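Local coordinates for probable Zn binding protein (Lactobacillus acidophilus, PDB 3Q69) that is of uncertain function but, as a mucin-binding-type domain cut from a larger bacterial protein, probably helps the bacterium adhere to mucus, at residues Val10-Ile15 and Val30-Phe35; Thr72-Met77 and Thr99-Ala104. One frame throughout, in Å; residues are numbered along the deposited sequence.

Contact 1. Residues Val10-Ile15 and Val30-Phe35; sequences VVTQTI and VVSLIF
Val11 and Leu33 face each other as a hydrogen-bonded pair within the antiparallel pairing of strands 2-19 and 27-42, neighbours in the mixed sheet of the Muc B2-like domain, and Gln13 with Val31 forms the next. At the first pair the amide of Val11 reaches Leu33 O in the carbonyl plane at 2.8 Å, and Leu33 N answers to Val11 O. The second pair repeats the exchange, Gln13 N to Val31 O and Val31 N to Gln13 O. Between them Thr12 and Ser32 form a non-hydrogen-bonded pair whose CA atoms come within 4.1 Å, and Thr12 CA brings its hydrogen to Val31 O. Gln13 is the side chain to follow outward. Its CB lies 3.7 Å from Val31 CG2; CG, anti to the backbone N (chi1 179°), continues an extended chain that runs alongside Val31 and points the same way. The amide oxygen OE1 is turned across to the valine's side, 3.5 Å from the same CG2, a polar atom resting against a methyl group. Further along this face Val11 CG2 approaches the Phe35 ring obliquely, 3.8 Å from CE2. Strands 55-64 and 77-86 form a smaller sheet over it, Phe60 packing on Gln13, Val31 and Leu33, and Val83 on Val11. The other face carries Val10, Thr12, Thr14, Val30, Ser32 and Ile34. There the Thr12 methyl CG2 sits 4.0 Å from Ser32 CB, Thr14 OG1 lies beside the Val30 methyls, and Val10 CG1 meets Ile34 CG1 at 4.2 Å. The strands are joined by main-chain bonds that do not depend on side-chain identity, while the two faces differ in character: one, largely apolar, meets the smaller sheet, and the other mixes small hydroxyls with branched aliphatic residues, several of them exposed.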
loop_
_atom_site.group_PDB
_atom_site.type_symbol
_atom_site.label_atom_id
_atom_site.label_comp_id
_atom_site.label_asym_id
_atom_site.label_seq_id
_atom_site.Cartn_x
_atom_site.Cartn_y
_atom_site.Cartn_z
ATOM N N VAL A 10 -1.474 -6.723 4.022
ATOM C CA VAL A 10 -0.388 -6.161 3.242
ATOM C C VAL A 10 -0.968 -5.250 2.172
ATOM O O VAL A 10 -1.803 -5.685 1.395
ATOM C CB VAL A 10 0.435 -7.277 2.552
ATOM C CG1 VAL A 10 1.649 -6.683 1.866
ATOM C CG2 VAL A 10 0.842 -8.337 3.574
ATOM N N VAL A 11 -0.530 -3.995 2.141
ATOM C CA VAL A 11 -0.998 -3.054 1.143
ATOM C C VAL A 11 0.168 -2.682 0.251
ATOM O O VAL A 11 1.223 -2.297 0.731
ATOM C CB VAL A 11 -1.537 -1.775 1.771
ATOM C CG1 VAL A 11 -2.160 -0.915 0.683
ATOM C CG2 VAL A 11 -2.561 -2.110 2.855
ATOM N N THR A 12 -0.019 -2.781 -1.055
ATOM C CA THR A 12 1.070 -2.459 -1.942
ATOM C C THR A 12 0.740 -1.302 -2.862
ATOM O O THR A 12 -0.404 -1.044 -3.175
ATOM C CB THR A 12 1.443 -3.691 -2.787
ATOM O OG1 THR A 12 0.491 -3.843 -3.843
ATOM C CG2 THR A 12 1.409 -4.949 -1.922
ATOM N N GLN A 13 1.780 -0.611 -3.297
ATOM C CA GLN A 13 1.655 0.509 -4.212
ATOM C C GLN A 13 2.394 0.145 -5.495
ATOM O O GLN A 13 3.582 -0.148 -5.463
ATOM C CB GLN A 13 2.277 1.765 -3.604
ATOM C CG GLN A 13 2.212 2.970 -4.526
ATOM C CD GLN A 13 3.027 4.131 -4.027
ATOM O OE1 GLN A 13 4.240 4.029 -3.850
ATOM N NE2 GLN A 13 2.370 5.247 -3.798
ATOM N N THR A 14 1.677 0.148 -6.613
ATOM C CA THR A 14 2.264 -0.177 -7.909
ATOM C C THR A 14 2.175 1.018 -8.841
ATOM O O THR A 14 1.093 1.450 -9.212
ATOM C CB THR A 14 1.554 -1.371 -8.572
ATOM O OG1 THR A 14 1.687 -2.527 -7.743
ATOM C CG2 THR A 14 2.155 -1.658 -9.930
ATOM N N ILE A 15 3.335 1.540 -9.217
ATOM C CA ILE A 15 3.431 2.684 -10.109
ATOM C C ILE A 15 3.919 2.274 -11.501
ATOM O O ILE A 15 5.007 1.713 -11.648
ATOM C CB ILE A 15 4.397 3.743 -9.538
ATOM C CG1 ILE A 15 3.956 4.149 -8.136
ATOM C CG2 ILE A 15 4.423 4.971 -10.445
ATOM C CD1 ILE A 15 2.616 4.811 -8.093
ATOM N N VAL A 30 7.258 -1.070 -7.282
ATOM C CA VAL A 30 6.371 -1.700 -6.312
ATOM C C VAL A 30 6.943 -1.658 -4.912
ATOM O O VAL A 30 8.121 -1.939 -4.717
ATOM C CB VAL A 30 6.098 -3.167 -6.702
ATOM C CG1 VAL A 30 5.059 -3.766 -5.806
ATOM C CG2 VAL A 30 5.640 -3.233 -8.175
ATOM N N VAL A 31 6.101 -1.268 -3.954
ATOM C CA VAL A 31 6.463 -1.207 -2.545
ATOM C C VAL A 31 5.286 -1.718 -1.737
ATOM O O VAL A 31 4.133 -1.723 -2.187
ATOM C CB VAL A 31 6.816 0.224 -2.060
ATOM C CG1 VAL A 31 8.150 0.633 -2.634
ATOM C CG2 VAL A 31 5.737 1.214 -2.470
ATOM N N SER A 32 5.574 -2.108 -0.512
ATOM C CA SER A 32 4.537 -2.679 0.306
ATOM C C SER A 32 4.549 -2.193 1.731
ATOM O O SER A 32 5.579 -1.780 2.253
ATOM C CB SER A 32 4.677 -4.202 0.268
ATOM O OG SER A 32 3.900 -4.804 1.279
ATOM N N LEU A 33 3.388 -2.251 2.363
ATOM C CA LEU A 33 3.253 -1.841 3.754
ATOM C C LEU A 33 2.568 -3.016 4.442
ATOM O O LEU A 33 1.492 -3.472 4.029
ATOM C CB LEU A 33 2.408 -0.565 3.857
ATOM C CG LEU A 33 3.059 0.691 3.270
ATOM C CD1 LEU A 33 2.153 1.878 3.388
ATOM C CD2 LEU A 33 4.376 0.923 3.949
ATOM N N ILE A 34 3.207 -3.521 5.488
ATOM C CA ILE A 34 2.686 -4.671 6.213
ATOM C C ILE A 34 2.127 -4.246 7.575
ATOM O O ILE A 34 2.814 -3.641 8.387
ATOM C CB ILE A 34 3.803 -5.709 6.371
ATOM C CG1 ILE A 34 4.419 -5.946 4.988
ATOM C CG2 ILE A 34 3.254 -7.022 6.966
ATOM C CD1 ILE A 34 5.655 -6.869 4.969
ATOM N N PHE A 35 0.861 -4.578 7.799
ATOM C CA PHE A 35 0.143 -4.240 9.023
ATOM C C PHE A 35 -0.219 -5.517 9.782
ATOM O O PHE A 35 -0.866 -6.422 9.237
ATOM C CB PHE A 35 -1.155 -3.515 8.681
ATOM C CG PHE A 35 -0.971 -2.238 7.928
ATOM C CD1 PHE A 35 -1.136 -1.011 8.564
ATOM C CD2 PHE A 35 -0.638 -2.253 6.581
ATOM C CE1 PHE A 35 -0.973 0.203 7.862
ATOM C CE2 PHE A 35 -0.472 -1.062 5.866
ATOM C CZ PHE A 35 -0.640 0.166 6.507
#

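Contact 2. Residues Thr72-Met77 and Thr99-Ala104; sequences TADKPM and TVIYSA
An edge strand of the mixed five-stranded sheet, 71-73, ends here, and the chain turns off through Asp74 and Lys75 while still bonded to strand 96-104. Thr72 and Ser103 form the hydrogen-bonded antiparallel pair: Ser103 N meets Thr72 O at 3.0 Å, nearly straight at 169°, whereas Thr72 N approaches Ser103 O from above its carbonyl plane. Beyond the strand end, Asp74 grips Ile101 twice. Its amide donates to Ile101 O at 2.7 Å, and its carboxylate OD2 takes Ile101 N at 2.8 Å, met from above the carboxylate plane. With CG between the backbone N and carbonyl carbon (chi1 57°), the acid folds back over the neighbouring strand, and a water joins its OD1 to Thr99 O. On the face of Ala73 and Tyr102, Ala73 CB lies 3.4 Å from Tyr102 CE1 and equally near Val100 CG1, while Tyr102 OH is hydrogen-bonded to Pro66 O. With an alanine here instead of Tyr102, the Ala73 methyl would probably lose the ring it rests against and Pro66 O its hydroxyl partner. Strand 96-104 lies between 71-73 and 2-19: along its other edge, Val100 and Tyr102 make backbone bonds to the 2-19 strand and the residues just after it, Tyr102 packs on Tyr17, and Ser103 OG bonds Glu20, while strand 71-73 closes the sheet's margin within this chain.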
loop_
_atom_site.group_PDB
_atom_site.type_symbol
_atom_site.label_atom_id
_atom_site.label_comp_id
_atom_site.label_asym_id
_atom_site.label_seq_id
_atom_site.Cartn_x
_atom_site.Cartn_y
_atom_site.Cartn_z
ATOM N N THR A 72 8.617 14.497 -20.427
ATOM C CA THR A 72 8.273 15.018 -19.109
ATOM C C THR A 72 7.084 14.220 -18.563
ATOM O O THR A 72 6.089 14.000 -19.264
ATOM C CB THR A 72 7.895 16.503 -19.174
ATOM O OG1 THR A 72 6.656 16.648 -19.872
ATOM C CG2 THR A 72 8.976 17.300 -19.898
ATOM N N ALA A 73 7.191 13.788 -17.309
ATOM C CA ALA A 73 6.141 12.994 -16.665
ATOM C C ALA A 73 4.975 13.857 -16.202
ATOM O O ALA A 73 5.187 14.904 -15.584
ATOM C CB ALA A 73 6.720 12.241 -15.472
ATOM N N ASP A 74 3.750 13.420 -16.492
ATOM C CA ASP A 74 2.585 14.183 -16.067
ATOM C C ASP A 74 2.557 14.327 -14.550
ATOM O O ASP A 74 1.942 15.243 -14.027
ATOM C CB ASP A 74 1.281 13.549 -16.587
ATOM C CG ASP A 74 1.103 12.100 -16.171
ATOM O OD1 ASP A 74 0.031 11.530 -16.487
ATOM O OD2 ASP A 74 2.018 11.518 -15.544
ATOM N N LYS A 75 3.236 13.422 -13.852
ATOM C CA LYS A 75 3.320 13.450 -12.391
ATOM C C LYS A 75 4.800 13.316 -11.999
ATOM O O LYS A 75 5.306 12.209 -11.795
ATOM C CB LYS A 75 2.517 12.298 -11.769
ATOM C CG LYS A 75 1.080 12.234 -12.170
ATOM C CD LYS A 75 0.398 11.025 -11.506
ATOM C CE LYS A 75 -0.906 10.652 -12.207
ATOM N NZ LYS A 75 -1.856 11.794 -12.218
ATOM N N PRO A 76 5.506 14.453 -11.876
ATOM C CA PRO A 76 6.927 14.459 -11.513
ATOM C C PRO A 76 7.233 13.676 -10.237
ATOM O O PRO A 76 8.349 13.202 -10.038
ATOM C CB PRO A 76 7.241 15.951 -11.378
ATOM C CG PRO A 76 5.928 16.523 -10.932
ATOM C CD PRO A 76 4.952 15.819 -11.823
HETATM N N MSE A 77 6.239 13.549 -9.367
HETATM C CA MSE A 77 6.415 12.815 -8.130
HETATM C C MSE A 77 5.084 12.275 -7.597
HETATM O O MSE A 77 4.065 12.966 -7.572
HETATM C CB MSE A 77 7.050 13.708 -7.073
HETATM C CG MSE A 77 7.248 13.002 -5.756
HETATM SE SE MSE A 77 7.826 14.214 -4.347
HETATM C CE MSE A 77 6.091 14.650 -3.618
ATOM N N THR A 99 -0.566 5.240 -13.076
ATOM C CA THR A 99 0.388 5.320 -14.153
ATOM C C THR A 99 0.847 6.752 -14.344
ATOM O O THR A 99 0.056 7.686 -14.271
ATOM C CB THR A 99 -0.244 4.819 -15.460
ATOM O OG1 THR A 99 -0.783 3.502 -15.262
ATOM C CG2 THR A 99 0.786 4.785 -16.575
ATOM N N VAL A 100 2.142 6.902 -14.585
ATOM C CA VAL A 100 2.737 8.192 -14.845
ATOM C C VAL A 100 2.971 8.200 -16.351
ATOM O O VAL A 100 3.578 7.271 -16.885
ATOM C CB VAL A 100 4.075 8.336 -14.097
ATOM C CG1 VAL A 100 4.682 9.726 -14.354
ATOM C CG2 VAL A 100 3.843 8.136 -12.593
ATOM N N ILE A 101 2.510 9.246 -17.036
ATOM C CA ILE A 101 2.665 9.328 -18.489
ATOM C C ILE A 101 3.723 10.349 -18.928
ATOM O O ILE A 101 3.767 11.482 -18.440
ATOM C CB ILE A 101 1.302 9.667 -19.152
ATOM C CG1 ILE A 101 0.324 8.517 -18.913
ATOM C CG2 ILE A 101 1.468 9.933 -20.641
ATOM C CD1 ILE A 101 0.781 7.189 -19.523
ATOM N N TYR A 102 4.568 9.945 -19.870
ATOM C CA TYR A 102 5.620 10.832 -20.367
ATOM C C TYR A 102 5.262 11.418 -21.729
ATOM O O TYR A 102 4.938 10.689 -22.659
ATOM C CB TYR A 102 6.953 10.080 -20.454
ATOM C CG TYR A 102 7.520 9.680 -19.110
ATOM C CD1 TYR A 102 8.309 10.565 -18.376
ATOM C CD2 TYR A 102 7.253 8.420 -18.559
ATOM C CE1 TYR A 102 8.820 10.212 -17.124
ATOM C CE2 TYR A 102 7.755 8.062 -17.325
ATOM C CZ TYR A 102 8.538 8.961 -16.604
ATOM O OH TYR A 102 9.012 8.608 -15.352
ATOM N N SER A 103 5.296 12.743 -21.823
ATOM C CA SER A 103 4.999 13.448 -23.062
ATOM C C SER A 103 6.252 14.151 -23.597
ATOM O O SER A 103 6.900 14.909 -22.865
ATOM C CB SER A 103 3.921 14.501 -22.815
ATOM O OG SER A 103 2.674 13.915 -22.493
ATOM N N ALA A 104 6.572 13.919 -24.869
ATOM C CA ALA A 104 7.734 14.542 -25.494
ATOM C C ALA A 104 7.709 16.046 -25.242
ATOM O O ALA A 104 6.713 16.716 -25.523
ATOM C CB ALA A 104 7.733 14.261 -26.983
HETATM O O HOH W 1 -2.090 9.864 -15.105
#

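Both contacts belong to the same mixed sheet, and neighbouring strands 2-19 and 96-104 connect them: Ile15 of contact 1 packs on Val100 of contact 2, CG2 to CG2 at 3.9 Å. Their centres are nonetheless about 21 Å apart along this elongated domain. Contact 1 lies near the middle of the chain, where two long strands run in regular register and one face is largely covered by the smaller sheet while the other exposes Val10, Val30 and Ile34. Contact 2, far from that centre, holds a short edge strand, and regular pairing soon gives way to a turn. Both are partly buried and use backbone bonds and packing, but only contact 2 adds a carboxylate and a water.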